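PDB 3GS9: protein gp18 from Listeria monocytogenes EGD-e, which is a prophage tail protein of the endopeptidase-tail family and probably serves as a structural component of the phage tail. Local coordinates for residues F109-C114 against Y161-I166; D266-T271 against I297-Q302. All coordinates share one frame; numbering follows the deposited sequence.

Contact 1. Residues F109-C114 against Y161-I166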
ATOM      1  N   PHE A 109     -14.664  30.270   4.568  1.00 16.49           N
ATOM      2  CA  PHE A 109     -15.890  29.986   3.817  1.00 15.70           C
ATOM      3  C   PHE A 109     -16.848  29.031   4.520  1.00 17.37           C
ATOM      4  O   PHE A 109     -16.435  28.104   5.231  1.00 15.67           O
ATOM      5  CB  PHE A 109     -15.573  29.377   2.428  1.00 17.49           C
ATOM      6  CG  PHE A 109     -14.682  30.236   1.554  1.00 15.64           C
ATOM      7  CD1 PHE A 109     -15.008  31.580   1.271  1.00 22.02           C
ATOM      8  CD2 PHE A 109     -13.520  29.708   1.006  1.00 15.25           C
ATOM      9  CE1 PHE A 109     -14.182  32.378   0.450  1.00 18.54           C
ATOM     10  CE2 PHE A 109     -12.672  30.517   0.188  1.00 20.00           C
ATOM     11  CZ  PHE A 109     -13.014  31.821  -0.116  1.00 20.17           C
ATOM     12  N   THR A 110     -18.126  29.202   4.214  1.00 16.15           N
ATOM     13  CA  THR A 110     -19.153  28.297   4.647  1.00 15.86           C
ATOM     14  C   THR A 110     -19.188  27.089   3.718  1.00 16.57           C
ATOM     15  O   THR A 110     -18.702  27.150   2.579  1.00 15.11           O
ATOM     16  CB  THR A 110     -20.539  28.989   4.654  1.00 18.90           C
ATOM     17  OG1 THR A 110     -20.846  29.438   3.332  1.00 17.17           O
ATOM     18  CG2 THR A 110     -20.542  30.182   5.624  1.00 19.27           C
ATOM     19  N   LEU A 111     -19.797  25.998   4.177  1.00 16.67           N
ATOM     20  CA  LEU A 111     -20.034  24.850   3.315  1.00 16.84           C
ATOM     21  C   LEU A 111     -20.750  25.274   2.045  1.00 16.59           C
ATOM     22  O   LEU A 111     -20.452  24.771   0.965  1.00 16.04           O
ATOM     23  CB  LEU A 111     -20.884  23.815   4.045  1.00 13.98           C
ATOM     24  CG  LEU A 111     -21.223  22.517   3.313  1.00 18.16           C
ATOM     25  CD1 LEU A 111     -19.935  21.790   2.798  1.00 15.05           C
ATOM     26  CD2 LEU A 111     -22.046  21.643   4.245  1.00 13.67           C
ATOM     27  N   GLU A 112     -21.739  26.161   2.191  1.00 14.99           N
ATOM     28  CA  GLU A 112     -22.502  26.656   1.034  1.00 16.05           C
ATOM     29  C   GLU A 112     -21.590  27.297  -0.004  1.00 16.50           C
ATOM     30  O   GLU A 112     -21.705  26.996  -1.176  1.00 14.60           O
ATOM     31  CB  GLU A 112     -23.580  27.652   1.459  1.00 17.05           C
ATOM     32  CG  GLU A 112     -24.270  28.343   0.290  1.00 21.67           C
ATOM     33  N   GLN A 113     -20.695  28.183   0.423  1.00 16.72           N
ATOM     34  CA  GLN A 113     -19.741  28.788  -0.498  1.00 16.32           C
ATOM     35  C   GLN A 113     -18.828  27.764  -1.203  1.00 16.87           C
ATOM     36  O   GLN A 113     -18.512  27.903  -2.409  1.00 13.41           O
ATOM     37  CB  GLN A 113     -18.887  29.831   0.223  1.00 15.55           C
ATOM     38  CG  GLN A 113     -19.635  31.103   0.653  1.00 15.95           C
ATOM     39  CD  GLN A 113     -18.754  32.000   1.481  1.00 21.07           C
ATOM     40  OE1 GLN A 113     -18.303  31.612   2.554  1.00 16.22           O
ATOM     41  NE2 GLN A 113     -18.484  33.213   0.974  1.00 22.60           N
ATOM     42  N   CYS A 114     -18.387  26.755  -0.461  1.00 16.22           N
ATOM     43  CA  CYS A 114     -17.569  25.693  -1.067  1.00 17.66           C
ATOM     44  C   CYS A 114     -18.346  24.881  -2.102  1.00 17.55           C
ATOM     45  O   CYS A 114     -17.840  24.627  -3.178  1.00 16.87           O
ATOM     46  CB  CYS A 114     -16.979  24.760  -0.010  1.00 16.68           C
ATOM     47  SG  CYS A 114     -15.768  25.579   1.035  1.00 16.66           S
ATOM     48  N   TYR A 161     -16.076  20.154   7.343  1.00 12.31           N
ATOM     49  CA  TYR A 161     -17.283  20.666   8.022  1.00 13.24           C
ATOM     50  C   TYR A 161     -17.989  19.689   8.991  1.00 14.01           C
ATOM     51  O   TYR A 161     -18.837  20.107   9.781  1.00 14.17           O
ATOM     52  CB  TYR A 161     -18.248  21.227   6.959  1.00 13.37           C
ATOM     53  CG  TYR A 161     -17.665  22.434   6.269  1.00 11.69           C
ATOM     54  CD1 TYR A 161     -17.783  23.710   6.820  1.00 12.54           C
ATOM     55  CD2 TYR A 161     -16.887  22.290   5.114  1.00 14.16           C
ATOM     56  CE1 TYR A 161     -17.207  24.786   6.180  1.00 12.62           C
ATOM     57  CE2 TYR A 161     -16.298  23.362   4.489  1.00 14.55           C
ATOM     58  CZ  TYR A 161     -16.457  24.608   5.025  1.00 15.48           C
ATOM     59  OH  TYR A 161     -15.854  25.678   4.395  1.00 18.01           O
ATOM     60  N   GLY A 162     -17.633  18.406   8.978  1.00 13.85           N
ATOM     61  CA  GLY A 162     -18.261  17.411   9.861  1.00 13.19           C
ATOM     62  C   GLY A 162     -19.694  17.121   9.407  1.00 14.71           C
ATOM     63  O   GLY A 162     -20.650  17.158  10.188  1.00 14.14           O
ATOM     64  N   VAL A 163     -19.832  16.832   8.125  1.00 16.12           N
ATOM     65  CA  VAL A 163     -21.114  16.589   7.513  1.00 15.01           C
ATOM     66  C   VAL A 163     -21.105  15.271   6.747  1.00 16.24           C
ATOM     67  O   VAL A 163     -20.034  14.700   6.441  1.00 14.97           O
ATOM     68  CB  VAL A 163     -21.557  17.756   6.555  1.00 12.79           C
ATOM     69  CG1 VAL A 163     -21.716  19.087   7.334  1.00 19.08           C
ATOM     70  CG2 VAL A 163     -20.606  17.939   5.370  1.00 13.32           C
ATOM     71  N   VAL A 164     -22.316  14.839   6.427  1.00 15.79           N
ATOM     72  CA  VAL A 164     -22.603  13.635   5.646  0.50 15.59           C
ATOM     73  C   VAL A 164     -23.306  14.089   4.362  1.00 17.21           C
ATOM     74  O   VAL A 164     -23.944  15.129   4.356  1.00 16.99           O
ATOM     75  CB  VAL A 164     -23.512  12.650   6.489  0.50 15.70           C
ATOM     76  CG1 VAL A 164     -24.763  13.373   7.058  0.50 11.12           C
ATOM     77  CG2 VAL A 164     -23.909  11.423   5.688  0.50 20.47           C
ATOM     78  N   VAL A 165     -23.199  13.323   3.281  1.00 16.83           N
ATOM     79  CA  VAL A 165     -23.964  13.654   2.050  1.00 14.22           C
ATOM     80  C   VAL A 165     -24.888  12.486   1.812  1.00 17.72           C
ATOM     81  O   VAL A 165     -24.464  11.337   1.915  1.00 16.03           O
ATOM     82  CB  VAL A 165     -23.044  13.964   0.799  1.00 15.68           C
ATOM     83  CG1 VAL A 165     -22.105  12.789   0.458  1.00 21.48           C
ATOM     84  CG2 VAL A 165     -23.908  14.346  -0.422  1.00 13.76           C
ATOM     85  N   ILE A 166     -26.151  12.793   1.526  1.00 18.41           N
ATOM     86  CA  ILE A 166     -27.172  11.776   1.305  1.00 18.06           C
ATOM     87  C   ILE A 166     -27.744  12.026  -0.086  1.00 17.69           C
ATOM     88  O   ILE A 166     -28.531  12.916  -0.258  1.00 17.26           O
ATOM     89  CB  ILE A 166     -28.282  11.863   2.361  1.00 19.37           C
ATOM     90  CG1 ILE A 166     -27.687  11.917   3.787  1.00 18.93           C
ATOM     91  CG2 ILE A 166     -29.224  10.687   2.186  1.00 20.90           C
ATOM     92  CD1 ILE A 166     -28.635  12.446   4.800  1.00 29.66           C
TER
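With CG turned opposite its carbonyl carbon (chi1 -65°), Y161 sends its ring out from the C-terminal end of helix 150-161 to the first turn of helix 111-118, where L111, whose CG extends opposite the backbone N (chi1 -179°), lays its side chain across one face. L111 CB stands 4.2 Å from the centroid of the Y161 ring and almost straight above it, a CH-pi contact, while L111 CA sits over the ring centre on the same face. Farther along, L111 splits its branches between two partners: CD1 goes back to Y161, 3.9 Å from CD2 of that ring, and CD2 meets V163 CG1 at 4.0 Å, the two side chains reaching tip to tip.

At the far end of the ring, Y161 OH donates to F109 O over 2.6 Å, a short bond that ties the ring end to the backbone just before the helix. The carbonyl oxygen lies at the ring's edge, in its plane, yet the hydroxyl approaches from above the carbonyl plane, 54° out of it. The same hydroxyl also bonds Q142 NE2, so two partners hold it in place, while L111 over the face restrains the ring's rotation. C114 SG lies 3.4 Å from Y161 OH and stands obliquely to the ring, its centroid 5.2 Å away, a sulfur-aromatic contact.

R258 holds the carbonyls of Y161 and G162, and L157 of helix 150-161 touches both L111 and C114. Next to the tyrosine anchor, Q113 N donates to T110 OG1, and T110 N bonds Q113 OE1 at 2.9 Å, in the carbonyl plane and on a lone pair: a capping box that opens helix 111-118, packed here against the end of helix 150-161.

Contact 2. Residues D266-T271 against I297-Q302; sequences DYPATT and IDYDVQ
Y267 and Y299 pack tightly, each setting its CB over a face of the other's ring. Y299 CB lies 3.6 Å from the Y267 centroid, and Y267 CB lies 4.1 Å from the Y299 centroid. The side chains slide past each other in opposite directions, so the rings, their planes 29° apart, barely overlap; CD1 of Y267 nevertheless comes within 3.4 Å of CD1 of Y299. With Y299 CG between its backbone N and carbonyl carbon (chi1 49°), the ring leans across to T270, and Y299 OH donates to T270 OG1 over 2.7 Å at the ring edge. T270 OG1 in turn donates to P268 O, a two-bond chain back to the residues just before strand 269-274.

Strands 269-274 and 297-305 belong to one mixed sheet with strand 318-321 between them in its order, so side chains, rather than backbone pairing, join the two segments. F290 of strand 287-292 also meets the Y299 ring.

Packing is looser toward V301, whose CG1 only grazes T270 CG2 at 4.2 Å. On the solvent side, the CB of exposed D298 leads away from 266-271, and D298 O touches Y267 CE1 at 3.7 Å.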
ATOM      1  N   ASP A 266     -13.129   6.779  22.115  1.00 16.86           N
ATOM      2  CA  ASP A 266     -13.174   6.610  23.570  1.00 15.44           C
ATOM      3  C   ASP A 266     -13.983   5.392  24.039  1.00 17.47           C
ATOM      4  O   ASP A 266     -14.162   5.188  25.251  1.00 16.57           O
ATOM      5  CB  ASP A 266     -13.644   7.901  24.270  1.00 17.66           C
ATOM      6  CG  ASP A 266     -15.071   8.352  23.878  1.00 16.41           C
ATOM      7  OD1 ASP A 266     -15.620   7.935  22.832  1.00 18.33           O
ATOM      8  OD2 ASP A 266     -15.630   9.180  24.634  1.00 18.13           O
ATOM      9  N   TYR A 267     -14.403   4.555  23.087  1.00 18.24           N
ATOM     10  CA  TYR A 267     -14.993   3.238  23.408  1.00 15.75           C
ATOM     11  C   TYR A 267     -14.295   2.187  22.566  1.00 18.43           C
ATOM     12  O   TYR A 267     -13.779   2.517  21.482  1.00 17.19           O
ATOM     13  CB  TYR A 267     -16.487   3.206  23.122  1.00 17.32           C
ATOM     14  CG  TYR A 267     -17.276   4.042  24.105  1.00 19.14           C
ATOM     15  CD1 TYR A 267     -17.700   3.487  25.307  1.00 18.11           C
ATOM     16  CD2 TYR A 267     -17.570   5.374  23.854  1.00 20.09           C
ATOM     17  CE1 TYR A 267     -18.400   4.246  26.232  1.00 23.28           C
ATOM     18  CE2 TYR A 267     -18.265   6.138  24.777  1.00 23.86           C
ATOM     19  CZ  TYR A 267     -18.674   5.564  25.960  1.00 26.23           C
ATOM     20  OH  TYR A 267     -19.389   6.289  26.880  1.00 25.62           O
ATOM     21  N   PRO A 268     -14.331   0.921  23.009  1.00 17.52           N
ATOM     22  CA  PRO A 268     -13.689  -0.151  22.226  1.00 14.40           C
ATOM     23  C   PRO A 268     -14.169  -0.126  20.785  1.00 17.01           C
ATOM     24  O   PRO A 268     -15.353   0.108  20.544  1.00 16.02           O
ATOM     25  CB  PRO A 268     -14.164  -1.417  22.928  1.00 16.92           C
ATOM     26  CG  PRO A 268     -14.299  -0.950  24.399  1.00 16.45           C
ATOM     27  CD  PRO A 268     -14.929   0.390  24.256  1.00 15.03           C
ATOM     28  N   ALA A 269     -13.248  -0.280  19.839  1.00 16.48           N
ATOM     29  CA  ALA A 269     -13.616  -0.280  18.431  1.00 16.10           C
ATOM     30  C   ALA A 269     -14.442  -1.547  18.192  1.00 14.45           C
ATOM     31  O   ALA A 269     -13.945  -2.654  18.331  1.00 16.70           O
ATOM     32  CB  ALA A 269     -12.353  -0.227  17.553  1.00 18.52           C
ATOM     33  N   THR A 270     -15.700  -1.352  17.797  1.00 14.78           N
ATOM     34  CA  THR A 270     -16.712  -2.418  17.763  1.00 15.45           C
ATOM     35  C   THR A 270     -17.390  -2.388  16.412  1.00 17.25           C
ATOM     36  O   THR A 270     -18.019  -1.359  16.036  1.00 17.72           O
ATOM     37  CB  THR A 270     -17.772  -2.187  18.877  1.00 15.38           C
ATOM     38  OG1 THR A 270     -17.103  -2.165  20.148  1.00 15.38           O
ATOM     39  CG2 THR A 270     -18.851  -3.266  18.867  1.00 15.65           C
ATOM     40  N   THR A 271     -17.223  -3.481  15.676  1.00 16.69           N
ATOM     41  CA  THR A 271     -17.767  -3.618  14.328  1.00 17.20           C
ATOM     42  C   THR A 271     -18.350  -4.997  14.179  1.00 17.04           C
ATOM     43  O   THR A 271     -17.688  -5.984  14.467  1.00 18.10           O
ATOM     44  CB  THR A 271     -16.678  -3.431  13.244  1.00 17.60           C
ATOM     45  OG1 THR A 271     -16.133  -2.107  13.337  1.00 17.04           O
ATOM     46  CG2 THR A 271     -17.258  -3.675  11.830  1.00 17.61           C
ATOM     47  N   ILE A 297     -20.442  -2.087  29.874  1.00 18.57           N
ATOM     48  CA  ILE A 297     -20.116  -0.816  29.228  1.00 18.84           C
ATOM     49  C   ILE A 297     -21.093  -0.676  28.065  1.00 21.35           C
ATOM     50  O   ILE A 297     -21.219  -1.593  27.251  1.00 22.40           O
ATOM     51  CB  ILE A 297     -18.685  -0.811  28.713  1.00 16.90           C
ATOM     52  CG1 ILE A 297     -17.695  -0.840  29.894  1.00 23.28           C
ATOM     53  CG2 ILE A 297     -18.436   0.413  27.790  1.00 24.25           C
ATOM     54  CD1 ILE A 297     -16.242  -0.976  29.437  1.00 28.88           C
ATOM     55  N   ASP A 298     -21.782   0.460  28.028  1.00 22.22           N
ATOM     56  CA  ASP A 298     -22.804   0.757  27.040  1.00 21.65           C
ATOM     57  C   ASP A 298     -22.332   1.894  26.140  1.00 20.83           C
ATOM     58  O   ASP A 298     -21.851   2.925  26.625  1.00 18.22           O
ATOM     59  CB  ASP A 298     -24.104   1.229  27.734  1.00 23.97           C
ATOM     60  CG  ASP A 298     -24.793   0.143  28.585  1.00 28.67           C
ATOM     61  OD1 ASP A 298     -24.363  -1.041  28.646  1.00 28.22           O
ATOM     62  OD2 ASP A 298     -25.821   0.509  29.205  1.00 39.49           O
ATOM     63  N   TYR A 299     -22.528   1.743  24.829  1.00 17.84           N
ATOM     64  CA  TYR A 299     -22.184   2.776  23.862  1.00 16.37           C
ATOM     65  C   TYR A 299     -22.914   2.531  22.531  1.00 17.22           C
ATOM     66  O   TYR A 299     -23.316   1.421  22.232  1.00 17.55           O
ATOM     67  CB  TYR A 299     -20.663   2.859  23.629  1.00 18.78           C
ATOM     68  CG  TYR A 299     -20.004   1.525  23.358  1.00 17.18           C
ATOM     69  CD1 TYR A 299     -19.533   0.725  24.405  1.00 20.19           C
ATOM     70  CD2 TYR A 299     -19.796   1.086  22.065  1.00 17.59           C
ATOM     71  CE1 TYR A 299     -18.924  -0.505  24.153  1.00 15.03           C
ATOM     72  CE2 TYR A 299     -19.172  -0.144  21.807  1.00 16.68           C
ATOM     73  CZ  TYR A 299     -18.719  -0.929  22.859  1.00 18.11           C
ATOM     74  OH  TYR A 299     -18.104  -2.161  22.606  1.00 15.93           O
ATOM     75  N   ASP A 300     -23.050   3.581  21.740  1.00 19.76           N
ATOM     76  CA  ASP A 300     -23.732   3.502  20.461  1.00 19.57           C
ATOM     77  C   ASP A 300     -22.830   2.988  19.330  1.00 20.91           C
ATOM     78  O   ASP A 300     -21.625   3.296  19.255  1.00 20.75           O
ATOM     79  CB  ASP A 300     -24.261   4.878  20.076  1.00 19.47           C
ATOM     80  CG  ASP A 300     -25.466   5.300  20.892  1.00 26.84           C
ATOM     81  OD1 ASP A 300     -26.254   4.430  21.337  1.00 30.14           O
ATOM     82  OD2 ASP A 300     -25.612   6.520  21.098  1.00 38.87           O
ATOM     83  N   VAL A 301     -23.418   2.153  18.493  1.00 16.91           N
ATOM     84  CA  VAL A 301     -22.834   1.796  17.221  1.00 17.18           C
ATOM     85  C   VAL A 301     -23.820   2.269  16.159  1.00 18.64           C
ATOM     86  O   VAL A 301     -24.992   2.462  16.456  1.00 19.05           O
ATOM     87  CB  VAL A 301     -22.546   0.299  17.125  1.00 15.81           C
ATOM     88  CG1 VAL A 301     -21.414  -0.056  18.062  1.00 14.70           C
ATOM     89  CG2 VAL A 301     -23.799  -0.517  17.398  1.00 17.81           C
ATOM     90  N   GLN A 302     -23.320   2.505  14.957  1.00 18.77           N
ATOM     91  CA  GLN A 302     -24.111   3.141  13.904  1.00 18.49           C
ATOM     92  C   GLN A 302     -24.166   2.181  12.716  1.00 17.71           C
ATOM     93  O   GLN A 302     -23.227   1.426  12.465  1.00 18.58           O
ATOM     94  CB  GLN A 302     -23.425   4.449  13.530  1.00 23.23           C
ATOM     95  CG  GLN A 302     -24.203   5.414  12.735  1.00 30.50           C
ATOM     96  CD  GLN A 302     -23.526   6.775  12.662  1.00 31.64           C
ATOM     97  OE1 GLN A 302     -22.306   6.876  12.752  1.00 34.14           O
ATOM     98  NE2 GLN A 302     -24.312   7.818  12.530  1.00 25.24           N
TER

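How the contacts relate
Both contacts are largely buried and lie in the same endopeptidase-tail region, but they hold different elements: contact 1 joins the start of one helix to the end of another, whereas contact 2 joins a strand and the loop leading into it to another strand of the same mixed sheet. Their centres are 27 Å apart, with nearest atoms about 8 Å apart and no touch. A tyrosine hydroxyl donates across each, to a backbone carbonyl before a helix in contact 1 and to a threonine hydroxyl in contact 2. In contact 1 a leucine covers one face of the tyrosine and a cysteine sits obliquely beside it; contact 2 pairs two aromatic rings and has an exposed aspartate at its margin, which contact 1 lacks.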